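Local coordinates for surface layer protein (PDB 4UJ7), which binds calcium and probably builds the crystalline surface layer of the bacterial cell by self-assembly, this piece being domains 5 and 6 of the longer polypeptide, at residues 46-51 / 69-75; 27-32 / 78-84; 57-61 / 84-88. All blocks are in the same frame, centred on the assembly; numbering follows the deposited sequence. Where two conformers were deposited one is given.

How the contacts relate
All three contacts lie in the first Big-like domain and join loops or strand ends of its two sheets. Contact 1 is at one end of the sandwich, with its centre about 25 Å from that of contact 2 and 26 Å from that of contact 3; the latter two have centres only 9 Å apart at the other end and share Glu-84. Strand 74-81 serves contacts 1 and 2, and its successor 85-93 serves contact 3. Each mixes buried and exposed residues. Contact 1 rests on a buried tyrosine hydroxyl and backbone bonds, contact 2 on backbone pairing with a weak outer salt bridge, contact 3 on threonine methyls and one water.

Contact 1: residues 46-51 / 69-75; sequences KFTGNV and GIGQSEY
The phenol of Tyr-75 reaches into the loop 46-51 and bonds to the backbone of Gly-49, its OH donating to Gly-49 O over 2.7 Å. That acceptor lies at the ring edge, in the plane of the ring. Tyr-75 OH in turn accepts from Gln-72 N at 3.0 Å, so the hydroxyl is gripped by two backbone groups, one from each segment. In one of its two conformers Val-51 sets CG2 over a ring face, a CH-pi contact 4.0 Å from the centroid and only 17° off the normal; the chi1 of -63° turns that methyl between backbone N and carbonyl carbon. Phenylalanine in place of Tyr-75 would probably leave Gln-72 N and Gly-49 O without their shared mate. The bond from Gln-72 N, three residues before Tyr-75, resembles that of a tyrosine corner, and the one to Gly-49 joins two loops at one end of an immunoglobulin-like sandwich: 46-51 passes from strand 32-41 to strand 52-55 of the facing sheet, and 69-73 leads into strand 74-81. Beside the ring, Asn-50 curls back and its OD1 takes the N-H of Gly-71 at 3.1 Å, the donor almost in line with the side-chain C=O. Val-51 N gives to Gly-69 O at 2.8 Å, and Gly-69 has positive phi, where a side chain would point into Val-51 O. At the exposed end, in one of two conformers, Lys-46 CD comes 3.4 Å from Ser-73 OG, while Lys-46 NZ stays 4.5 Å from Glu-74 OE1, beyond a salt bridge, a charge pairing that remains doubtful.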
ATOM      1  N   LYS A  46      15.841 -11.197  -1.234  0.50 19.94           N
ATOM      2  CA  LYS A  46      15.770  -9.806  -1.689  0.50 19.58           C
ATOM      3  C   LYS A  46      17.085  -9.376  -2.329  0.50 19.08           C
ATOM      4  O   LYS A  46      18.170  -9.765  -1.889  0.50 19.84           O
ATOM      5  CB  LYS A  46      15.349  -8.866  -0.557  0.50 20.24           C
ATOM      6  CG  LYS A  46      13.928  -9.125  -0.069  0.50 21.42           C
ATOM      7  CD  LYS A  46      13.293  -7.883   0.529  0.50 21.96           C
ATOM      8  CE  LYS A  46      12.229  -8.240   1.553  0.50 22.10           C
ATOM      9  NZ  LYS A  46      12.832  -8.520   2.883  0.50 23.14           N
ATOM     10  N   PHE A  47      16.969  -8.589  -3.391  1.00 17.76           N
ATOM     11  CA  PHE A  47      18.122  -8.106  -4.143  1.00 17.29           C
ATOM     12  C   PHE A  47      17.959  -6.598  -4.318  1.00 16.23           C
ATOM     13  O   PHE A  47      16.918  -6.150  -4.785  1.00 16.72           O
ATOM     14  CB  PHE A  47      18.154  -8.815  -5.506  1.00 17.97           C
ATOM     15  CG  PHE A  47      19.319  -8.436  -6.374  1.00 19.55           C
ATOM     16  CD1 PHE A  47      20.537  -9.108  -6.251  1.00 19.88           C
ATOM     17  CD2 PHE A  47      19.196  -7.427  -7.327  1.00 20.28           C
ATOM     18  CE1 PHE A  47      21.619  -8.767  -7.056  1.00 21.84           C
ATOM     19  CE2 PHE A  47      20.279  -7.085  -8.138  1.00 21.62           C
ATOM     20  CZ  PHE A  47      21.481  -7.760  -7.996  1.00 21.47           C
ATOM     21  N   THR A  48      18.990  -5.821  -3.976  1.00 16.59           N
ATOM     22  CA  THR A  48      18.946  -4.366  -4.149  1.00 16.69           C
ATOM     23  C   THR A  48      19.279  -3.992  -5.586  1.00 16.19           C
ATOM     24  O   THR A  48      20.306  -4.419  -6.136  1.00 17.49           O
ATOM     25  CB  THR A  48      19.947  -3.674  -3.209  1.00 17.38           C
ATOM     26  OG1 THR A  48      19.579  -3.967  -1.859  1.00 18.62           O
ATOM     27  CG2 THR A  48      19.964  -2.158  -3.428  1.00 17.65           C
ATOM     28  N   GLY A  49      18.387  -3.223  -6.206  1.00 14.48           N
ATOM     29  CA  GLY A  49      18.622  -2.755  -7.567  1.00 14.28           C
ATOM     30  C   GLY A  49      17.667  -1.619  -7.872  1.00 14.47           C
ATOM     31  O   GLY A  49      16.721  -1.392  -7.119  1.00 15.04           O
ATOM     32  N   ASN A  50      17.925  -0.907  -8.966  1.00 13.83           N
ATOM     33  CA  ASN A  50      17.092   0.239  -9.347  1.00 13.97           C
ATOM     34  C   ASN A  50      16.058  -0.173 -10.366  1.00 13.66           C
ATOM     35  O   ASN A  50      16.255  -1.182 -11.076  1.00 14.76           O
ATOM     36  CB  ASN A  50      17.962   1.368  -9.898  1.00 13.93           C
ATOM     37  CG  ASN A  50      19.148   1.668  -8.998  1.00 13.70           C
ATOM     38  OD1 ASN A  50      19.008   1.741  -7.770  1.00 15.35           O
ATOM     39  ND2 ASN A  50      20.329   1.791  -9.592  1.00 14.43           N
ATOM     40  N   VAL A  51      14.954   0.580 -10.442  1.00 12.90           N
ATOM     41  CA  VAL A  51      13.859   0.252 -11.360  0.50 13.08           C
ATOM     42  C   VAL A  51      13.333   1.463 -12.124  1.00 13.21           C
ATOM     43  O   VAL A  51      13.284   2.592 -11.600  1.00 13.23           O
ATOM     44  CB  VAL A  51      12.650  -0.445 -10.665  0.50 13.02           C
ATOM     45  CG1 VAL A  51      13.043  -1.790 -10.070  0.50 12.59           C
ATOM     46  CG2 VAL A  51      11.998   0.449  -9.616  0.50 13.09           C
ATOM     47  N   GLY A  69      12.673   5.036  -7.466  1.00 11.77           N
ATOM     48  CA  GLY A  69      13.169   3.771  -8.037  1.00 11.75           C
ATOM     49  C   GLY A  69      14.628   3.419  -7.773  1.00 12.50           C
ATOM     50  O   GLY A  69      15.221   2.640  -8.527  1.00 12.97           O
ATOM     51  N   ILE A  70      15.234   3.986  -6.725  1.00 12.75           N
ATOM     52  CA  ILE A  70      16.647   3.698  -6.427  1.00 13.04           C
ATOM     53  C   ILE A  70      16.871   3.127  -5.040  1.00 13.10           C
ATOM     54  O   ILE A  70      16.082   3.357  -4.108  1.00 13.22           O
ATOM     55  CB  ILE A  70      17.575   4.919  -6.663  1.00 13.43           C
ATOM     56  CG1 ILE A  70      17.257   6.053  -5.665  1.00 13.49           C
ATOM     57  CG2 ILE A  70      17.479   5.384  -8.121  1.00 14.13           C
ATOM     58  CD1 ILE A  70      18.200   7.249  -5.782  1.00 15.34           C
ATOM     59  N   GLY A  71      17.933   2.331  -4.945  1.00 13.88           N
ATOM     60  CA  GLY A  71      18.559   1.962  -3.672  1.00 14.40           C
ATOM     61  C   GLY A  71      17.874   0.953  -2.779  1.00 14.62           C
ATOM     62  O   GLY A  71      18.324   0.738  -1.650  1.00 16.08           O
ATOM     63  N   GLN A  72      16.821   0.310  -3.279  1.00 14.04           N
ATOM     64  CA  GLN A  72      16.019  -0.594  -2.459  1.00 14.52           C
ATOM     65  C   GLN A  72      15.820  -1.940  -3.124  1.00 14.84           C
ATOM     66  O   GLN A  72      16.162  -2.100  -4.294  1.00 15.33           O
ATOM     67  CB  GLN A  72      14.668   0.061  -2.143  1.00 15.01           C
ATOM     68  CG  GLN A  72      14.853   1.390  -1.407  1.00 16.21           C
ATOM     69  CD  GLN A  72      13.591   2.159  -1.075  1.00 17.23           C
ATOM     70  OE1 GLN A  72      13.664   3.181  -0.380  1.00 18.34           O
ATOM     71  NE2 GLN A  72      12.448   1.722  -1.568  1.00 17.35           N
ATOM     72  N   SER A  73      15.274  -2.894  -2.379  1.00 15.57           N
ATOM     73  CA  SER A  73      14.821  -4.149  -2.963  1.00 16.27           C
ATOM     74  C   SER A  73      13.301  -4.202  -3.079  1.00 17.09           C
ATOM     75  O   SER A  73      12.777  -5.096  -3.732  1.00 19.51           O
ATOM     76  CB  SER A  73      15.341  -5.358  -2.163  1.00 17.27           C
ATOM     77  OG  SER A  73      14.952  -5.268  -0.795  1.00 19.09           O
ATOM     78  N   GLU A  74      12.597  -3.259  -2.448  1.00 16.34           N
ATOM     79  CA  GLU A  74      11.129  -3.175  -2.462  1.00 17.29           C
ATOM     80  C   GLU A  74      10.715  -1.751  -2.835  1.00 15.47           C
ATOM     81  O   GLU A  74      11.289  -0.781  -2.314  1.00 15.91           O
ATOM     82  CB  GLU A  74      10.577  -3.461  -1.059  1.00 20.89           C
ATOM     83  CG  GLU A  74      10.710  -4.910  -0.593  1.00 26.97           C
ATOM     84  CD  GLU A  74      10.467  -5.104   0.896  1.00 30.63           C
ATOM     85  OE1 GLU A  74      11.208  -4.518   1.724  1.00 34.75           O
ATOM     86  OE2 GLU A  74       9.549  -5.877   1.244  1.00 35.95           O
ATOM     87  N   TYR A  75       9.711  -1.640  -3.709  1.00 13.50           N
ATOM     88  CA  TYR A  75       9.166  -0.346  -4.137  1.00 12.85           C
ATOM     89  C   TYR A  75       7.653  -0.410  -4.250  1.00 12.55           C
ATOM     90  O   TYR A  75       7.068  -1.476  -4.521  1.00 13.43           O
ATOM     91  CB  TYR A  75       9.691   0.024  -5.527  1.00 12.51           C
ATOM     92  CG  TYR A  75      11.191   0.172  -5.605  1.00 12.17           C
ATOM     93  CD1 TYR A  75      11.819   1.376  -5.259  1.00 12.70           C
ATOM     94  CD2 TYR A  75      11.995  -0.902  -6.052  1.00 12.24           C
ATOM     95  CE1 TYR A  75      13.203   1.501  -5.320  1.00 12.58           C
ATOM     96  CE2 TYR A  75      13.387  -0.782  -6.103  1.00 12.64           C
ATOM     97  CZ  TYR A  75      13.977   0.431  -5.763  1.00 12.73           C
ATOM     98  OH  TYR A  75      15.336   0.551  -5.828  1.00 12.91           O
TER

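Contact 2: residues 27-32 / 78-84; sequences VAKGQK and TVNGVAE
Lys-29 carries CG anti to the backbone N (chi1 174°), which lays the start of its chain against the 78-84 segment, with CG 3.5 Å from Val-82 O. A bend further out, at chi3 (-58°), swings the ammonium toward Glu-84, whose own chain runs extended and crosses that of the lysine at a slant. The resulting salt bridge, Lys-29 NZ to Glu-84 OE2, is weak at 3.3 Å. A water also links the two residues, accepting from Glu-84 N at 2.8 Å and, weakly, from Lys-29 NZ. At the other end of the contact Lys-32 holds CG between backbone N and carbonyl carbon (chi1 65°) and lies side by side with Asn-80, pointing the same way, with CB 3.5 Å from Asn-80 OD1. The amine of Lys-32 continues past this neighbour to a salt bridge with Asp-181 in the second domain, and Asn-80 ND2 bonds to Thr-62 OG1.

Between these two lysines the backbones do the work. Gly-30 N gives to Gly-81 O at 2.8 Å, and Gly-81 N gives to Gln-31 O at 2.9 Å. Gly-81 suits this place, because a side chain would point toward Ala-28 O and its CB would clash with that oxygen at 2.8 Å. Lys-32 and Asn-80 form a non-hydrogen-bonded antiparallel pair. Gln-31 N closes a type II turn on Ala-28 O, with Gly-30 in the position whose backbone angles call for glycine. The turn carries the chain from strand 25-28 of the mixed sheet to strand 32-41 of the antiparallel one, the A'-to-B switch of an immunoglobulin-like sandwich, here packed on the end of strand E.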
ATOM      1  N   VAL A  27      -8.803   0.388 -12.243  1.00 18.59           N
ATOM      2  CA  VAL A  27      -9.054   1.667 -11.591  1.00 18.16           C
ATOM      3  C   VAL A  27     -10.041   2.536 -12.381  1.00 18.69           C
ATOM      4  O   VAL A  27     -10.025   2.510 -13.605  1.00 19.00           O
ATOM      5  CB  VAL A  27      -7.702   2.395 -11.321  1.00 18.99           C
ATOM      6  CG1 VAL A  27      -6.959   2.784 -12.604  1.00 18.69           C
ATOM      7  CG2 VAL A  27      -7.900   3.575 -10.398  1.00 20.69           C
ATOM      8  N   ALA A  28     -10.896   3.280 -11.682  1.00 18.32           N
ATOM      9  CA  ALA A  28     -11.751   4.270 -12.349  1.00 18.76           C
ATOM     10  C   ALA A  28     -10.948   5.481 -12.810  1.00 19.83           C
ATOM     11  O   ALA A  28      -9.963   5.859 -12.192  1.00 18.80           O
ATOM     12  CB  ALA A  28     -12.902   4.699 -11.449  1.00 19.20           C
ATOM     13  N   LYS A  29     -11.368   6.077 -13.923  1.00 20.39           N
ATOM     14  CA  LYS A  29     -10.860   7.388 -14.329  1.00 22.17           C
ATOM     15  C   LYS A  29     -10.871   8.353 -13.137  1.00 22.00           C
ATOM     16  O   LYS A  29     -11.884   8.472 -12.444  1.00 22.16           O
ATOM     17  CB  LYS A  29     -11.723   7.951 -15.469  1.00 25.15           C
ATOM     18  CG  LYS A  29     -11.383   9.385 -15.891  1.00 28.57           C
ATOM     19  CD  LYS A  29     -12.459   9.970 -16.803  1.00 32.03           C
ATOM     20  CE  LYS A  29     -12.649   9.121 -18.049  1.00 34.68           C
ATOM     21  NZ  LYS A  29     -13.934   9.393 -18.762  1.00 37.09           N
ATOM     22  N   GLY A  30      -9.736   9.019 -12.910  1.00 21.81           N
ATOM     23  CA  GLY A  30      -9.577   9.964 -11.811  1.00 20.20           C
ATOM     24  C   GLY A  30      -9.148   9.363 -10.484  1.00 20.79           C
ATOM     25  O   GLY A  30      -8.901  10.091  -9.523  1.00 21.74           O
ATOM     26  N   GLN A  31      -9.066   8.035 -10.417  1.00 19.58           N
ATOM     27  CA  GLN A  31      -8.574   7.372  -9.207  1.00 18.66           C
ATOM     28  C   GLN A  31      -7.130   6.909  -9.379  1.00 18.44           C
ATOM     29  O   GLN A  31      -6.629   6.800 -10.495  1.00 18.55           O
ATOM     30  CB  GLN A  31      -9.456   6.165  -8.852  1.00 18.44           C
ATOM     31  CG  GLN A  31     -10.869   6.510  -8.413  1.00 20.12           C
ATOM     32  CD  GLN A  31     -10.905   7.467  -7.235  1.00 21.18           C
ATOM     33  OE1 GLN A  31     -10.327   7.202  -6.171  1.00 23.18           O
ATOM     34  NE2 GLN A  31     -11.598   8.585  -7.412  1.00 23.01           N
ATOM     35  N   LYS A  32      -6.465   6.637  -8.263  1.00 17.66           N
ATOM     36  CA  LYS A  32      -5.153   6.011  -8.307  1.00 17.47           C
ATOM     37  C   LYS A  32      -5.187   4.680  -7.558  1.00 17.02           C
ATOM     38  O   LYS A  32      -6.037   4.455  -6.690  1.00 18.06           O
ATOM     39  CB  LYS A  32      -4.033   6.945  -7.797  1.00 19.58           C
ATOM     40  CG  LYS A  32      -4.095   7.329  -6.334  1.00 22.08           C
ATOM     41  CD  LYS A  32      -3.084   8.432  -6.040  1.00 23.31           C
ATOM     42  CE  LYS A  32      -2.826   8.576  -4.542  1.00 24.97           C
ATOM     43  NZ  LYS A  32      -3.804   9.443  -3.822  1.00 28.43           N
ATOM     44  N   THR A  78       2.705   3.495  -8.172  1.00 12.66           N
ATOM     45  CA  THR A  78       1.395   4.169  -8.185  1.00 13.90           C
ATOM     46  C   THR A  78       0.926   4.379  -9.609  1.00 14.44           C
ATOM     47  O   THR A  78       1.677   4.894 -10.437  1.00 15.12           O
ATOM     48  CB  THR A  78       1.471   5.530  -7.463  1.00 14.39           C
ATOM     49  OG1 THR A  78       1.776   5.287  -6.091  1.00 15.24           O
ATOM     50  CG2 THR A  78       0.139   6.286  -7.564  1.00 15.41           C
ATOM     51  N   VAL A  79      -0.310   3.973  -9.900  1.00 14.85           N
ATOM     52  CA  VAL A  79      -0.914   4.141 -11.217  1.00 15.08           C
ATOM     53  C   VAL A  79      -2.089   5.118 -11.126  1.00 15.27           C
ATOM     54  O   VAL A  79      -2.984   4.958 -10.298  1.00 16.20           O
ATOM     55  CB  VAL A  79      -1.378   2.775 -11.819  1.00 14.59           C
ATOM     56  CG1 VAL A  79      -2.076   2.962 -13.168  1.00 15.52           C
ATOM     57  CG2 VAL A  79      -0.218   1.778 -11.903  1.00 15.88           C
ATOM     58  N   ASN A  80      -2.073   6.149 -11.980  1.00 15.90           N
ATOM     59  CA  ASN A  80      -3.123   7.161 -12.029  1.00 17.09           C
ATOM     60  C   ASN A  80      -4.002   6.948 -13.249  1.00 16.73           C
ATOM     61  O   ASN A  80      -3.505   6.951 -14.383  1.00 18.08           O
ATOM     62  CB  ASN A  80      -2.476   8.555 -12.077  1.00 17.69           C
ATOM     63  CG  ASN A  80      -1.485   8.780 -10.934  1.00 21.21           C
ATOM     64  OD1 ASN A  80      -1.882   8.872  -9.771  1.00 23.28           O
ATOM     65  ND2 ASN A  80      -0.187   8.874 -11.263  1.00 22.16           N
ATOM     66  N   GLY A  81      -5.295   6.721 -13.019  1.00 18.21           N
ATOM     67  CA  GLY A  81      -6.264   6.545 -14.111  1.00 18.65           C
ATOM     68  C   GLY A  81      -6.627   7.892 -14.713  1.00 19.30           C
ATOM     69  O   GLY A  81      -7.251   8.724 -14.053  1.00 20.57           O
ATOM     70  N   VAL A  82      -6.183   8.117 -15.949  1.00 20.08           N
ATOM     71  CA  VAL A  82      -6.374   9.417 -16.627  1.00 22.57           C
ATOM     72  C   VAL A  82      -7.593   9.416 -17.558  1.00 23.37           C
ATOM     73  O   VAL A  82      -8.411  10.337 -17.497  1.00 25.01           O
ATOM     74  CB  VAL A  82      -5.090   9.847 -17.383  1.00 23.28           C
ATOM     75  CG1 VAL A  82      -5.340  11.091 -18.235  1.00 25.24           C
ATOM     76  CG2 VAL A  82      -3.948  10.094 -16.399  1.00 24.48           C
ATOM     77  N   ALA A  83      -7.703   8.400 -18.409  1.00 23.89           N
ATOM     78  CA  ALA A  83      -8.861   8.246 -19.310  1.00 25.34           C
ATOM     79  C   ALA A  83      -9.212   6.781 -19.548  1.00 25.27           C
ATOM     80  O   ALA A  83      -8.339   5.911 -19.527  1.00 25.04           O
ATOM     81  CB  ALA A  83      -8.598   8.948 -20.639  1.00 25.66           C
ATOM     82  N   GLU A  84     -10.491   6.506 -19.802  1.00 26.02           N
ATOM     83  CA  GLU A  84     -10.927   5.134 -20.059  1.00 27.76           C
ATOM     84  C   GLU A  84     -10.120   4.489 -21.180  1.00 26.95           C
ATOM     85  O   GLU A  84      -9.858   5.109 -22.212  1.00 27.03           O
ATOM     86  CB  GLU A  84     -12.427   5.075 -20.364  1.00 29.20           C
ATOM     87  CG  GLU A  84     -13.297   5.550 -19.211  1.00 33.14           C
ATOM     88  CD  GLU A  84     -14.779   5.506 -19.541  1.00 36.88           C
ATOM     89  OE1 GLU A  84     -15.224   4.503 -20.139  1.00 39.41           O
ATOM     90  OE2 GLU A  84     -15.491   6.478 -19.206  1.00 38.78           O
TER
HETATM   91  O   HOH W   1     -12.183   8.371 -21.023  1.00 38.63           O

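Contact 3: residues 57-61 / 84-88; sequences KTETA and EGSTT
Thr-60 meets strand 85-88 with its methyl: CG2 lies 3.6 Å from Gly-85 C and makes the tight part of the contact. The same methyl faces CG2 of Thr-87 at 4.2 Å, and Ala-61 CB completes the apolar cluster at 4.3 Å from that Thr-87 CG2. Thr-60 owes this to a chi1 of -60°, which sends CG2 away from the backbone N and down onto the strand while OG1 turns outward. Gly-85 fits beneath because it has no CB; one would sit 3.2 Å from Thr-60 OG1 and would also jam against the preceding carbonyl. Val-102 of strand 96-105 also touches Ala-61 and Thr-87.

The outer side is looser and polar. A water bridges the segments, 2.9 Å from Thr-60 OG1 and donating to Glu-84 O at 2.7 Å. Lys-57 brings CB to Thr-87 OG1 at 3.4 Å, but its exposed chain then leads away from the strand. Its backbone N is near the same hydroxyl but at a poor angle; Ser-55 OG is its hydrogen-bonding partner. Lys-57 O is taken twice, by Thr-60 N and Ala-61 N, which folds 57-61 into a compact turn and presents Thr-60 and Ala-61 to the strand. The turn leads from strand 52-55 of one sheet to strand 61-65 of the other, the C-to-D crossing, and lies against the start of strand F, an arrangement consistent with the Greek-key topology of an immunoglobulin-like Big domain.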
ATOM      1  N   LYS A  57       0.928   3.986 -22.567  1.00 24.36           N
ATOM      2  CA  LYS A  57      -0.065   4.951 -23.064  1.00 23.94           C
ATOM      3  C   LYS A  57      -0.435   5.969 -21.957  1.00 22.77           C
ATOM      4  O   LYS A  57      -1.391   5.772 -21.183  1.00 21.28           O
ATOM      5  CB  LYS A  57      -1.307   4.211 -23.566  1.00 27.76           C
ATOM      6  CG  LYS A  57      -1.730   4.546 -24.986  1.00 32.44           C
ATOM      7  CD  LYS A  57      -2.774   3.556 -25.488  1.00 36.02           C
ATOM      8  CE  LYS A  57      -2.809   3.485 -27.011  1.00 38.39           C
ATOM      9  NZ  LYS A  57      -1.609   2.795 -27.571  1.00 41.22           N
ATOM     10  N   THR A  58       0.323   7.060 -21.880  1.00 21.06           N
ATOM     11  CA  THR A  58       0.132   8.044 -20.808  1.00 21.53           C
ATOM     12  C   THR A  58      -1.214   8.781 -20.861  1.00 21.62           C
ATOM     13  O   THR A  58      -1.676   9.308 -19.847  1.00 22.18           O
ATOM     14  CB  THR A  58       1.294   9.058 -20.711  1.00 21.06           C
ATOM     15  OG1 THR A  58       1.495   9.675 -21.992  1.00 22.45           O
ATOM     16  CG2 THR A  58       2.585   8.382 -20.266  1.00 21.40           C
ATOM     17  N   GLU A  59      -1.847   8.820 -22.034  1.00 23.24           N
ATOM     18  CA  GLU A  59      -3.180   9.414 -22.130  0.50 23.71           C
ATOM     19  C   GLU A  59      -4.234   8.567 -21.405  1.00 23.51           C
ATOM     20  O   GLU A  59      -5.283   9.084 -21.023  1.00 24.21           O
ATOM     21  CB  GLU A  59      -3.591   9.695 -23.586  0.50 25.40           C
ATOM     22  CG  GLU A  59      -4.026   8.480 -24.392  0.50 25.94           C
ATOM     23  CD  GLU A  59      -2.883   7.830 -25.151  0.50 27.68           C
ATOM     24  OE1 GLU A  59      -1.717   7.953 -24.715  0.50 28.09           O
ATOM     25  OE2 GLU A  59      -3.151   7.192 -26.191  0.50 28.50           O
ATOM     26  N   THR A  60      -3.929   7.277 -21.205  1.00 21.42           N
ATOM     27  CA  THR A  60      -4.799   6.339 -20.486  1.00 19.93           C
ATOM     28  C   THR A  60      -4.462   6.295 -18.993  1.00 18.52           C
ATOM     29  O   THR A  60      -5.350   6.453 -18.160  1.00 17.41           O
ATOM     30  CB  THR A  60      -4.733   4.924 -21.099  1.00 21.05           C
ATOM     31  OG1 THR A  60      -5.159   4.988 -22.471  1.00 23.03           O
ATOM     32  CG2 THR A  60      -5.647   3.951 -20.338  1.00 21.02           C
ATOM     33  N   ALA A  61      -3.181   6.092 -18.679  1.00 17.83           N
ATOM     34  CA  ALA A  61      -2.724   6.023 -17.285  1.00 16.58           C
ATOM     35  C   ALA A  61      -1.297   6.524 -17.169  1.00 15.47           C
ATOM     36  O   ALA A  61      -0.483   6.286 -18.049  1.00 15.41           O
ATOM     37  CB  ALA A  61      -2.791   4.587 -16.751  1.00 17.87           C
ATOM     38  N   GLU A  84     -10.491   6.506 -19.802  1.00 26.02           N
ATOM     39  CA  GLU A  84     -10.927   5.134 -20.059  1.00 27.76           C
ATOM     40  C   GLU A  84     -10.120   4.489 -21.180  1.00 26.95           C
ATOM     41  O   GLU A  84      -9.858   5.109 -22.212  1.00 27.03           O
ATOM     42  CB  GLU A  84     -12.427   5.075 -20.364  1.00 29.20           C
ATOM     43  CG  GLU A  84     -13.297   5.550 -19.211  1.00 33.14           C
ATOM     44  CD  GLU A  84     -14.779   5.506 -19.541  1.00 36.88           C
ATOM     45  OE1 GLU A  84     -15.224   4.503 -20.139  1.00 39.41           O
ATOM     46  OE2 GLU A  84     -15.491   6.478 -19.206  1.00 38.78           O
ATOM     47  N   GLY A  85      -9.717   3.245 -20.958  1.00 26.85           N
ATOM     48  CA  GLY A  85      -8.887   2.505 -21.892  1.00 25.60           C
ATOM     49  C   GLY A  85      -8.059   1.451 -21.188  1.00 25.10           C
ATOM     50  O   GLY A  85      -8.103   1.335 -19.963  1.00 24.63           O
ATOM     51  N   SER A  86      -7.323   0.676 -21.974  1.00 25.07           N
ATOM     52  CA  SER A  86      -6.406  -0.323 -21.458  1.00 26.44           C
ATOM     53  C   SER A  86      -4.987  -0.026 -21.900  1.00 26.52           C
ATOM     54  O   SER A  86      -4.765   0.509 -22.993  1.00 26.61           O
ATOM     55  CB  SER A  86      -6.814  -1.717 -21.934  1.00 29.56           C
ATOM     56  OG  SER A  86      -8.059  -2.081 -21.371  1.00 33.00           O
ATOM     57  N   THR A  87      -4.023  -0.367 -21.044  1.00 23.80           N
ATOM     58  CA  THR A  87      -2.609  -0.236 -21.379  1.00 24.02           C
ATOM     59  C   THR A  87      -1.762  -1.164 -20.506  1.00 22.83           C
ATOM     60  O   THR A  87      -2.287  -2.105 -19.919  1.00 22.10           O
ATOM     61  CB  THR A  87      -2.115   1.240 -21.337  1.00 24.08           C
ATOM     62  OG1 THR A  87      -0.817   1.325 -21.936  1.00 25.28           O
ATOM     63  CG2 THR A  87      -2.073   1.796 -19.912  1.00 23.60           C
ATOM     64  N   THR A  88      -0.454  -0.930 -20.452  1.00 22.08           N
ATOM     65  CA  THR A  88       0.443  -1.739 -19.633  1.00 22.46           C
ATOM     66  C   THR A  88       1.460  -0.823 -18.934  1.00 20.00           C
ATOM     67  O   THR A  88       1.825   0.231 -19.491  1.00 20.92           O
ATOM     68  CB  THR A  88       1.152  -2.853 -20.456  1.00 24.16           C
ATOM     69  OG1 THR A  88       2.129  -2.287 -21.324  1.00 25.28           O
ATOM     70  CG2 THR A  88       0.151  -3.640 -21.325  1.00 25.65           C
TER
HETATM   71  O   HOH W   2      -7.665   6.303 -23.119  1.00 34.31           O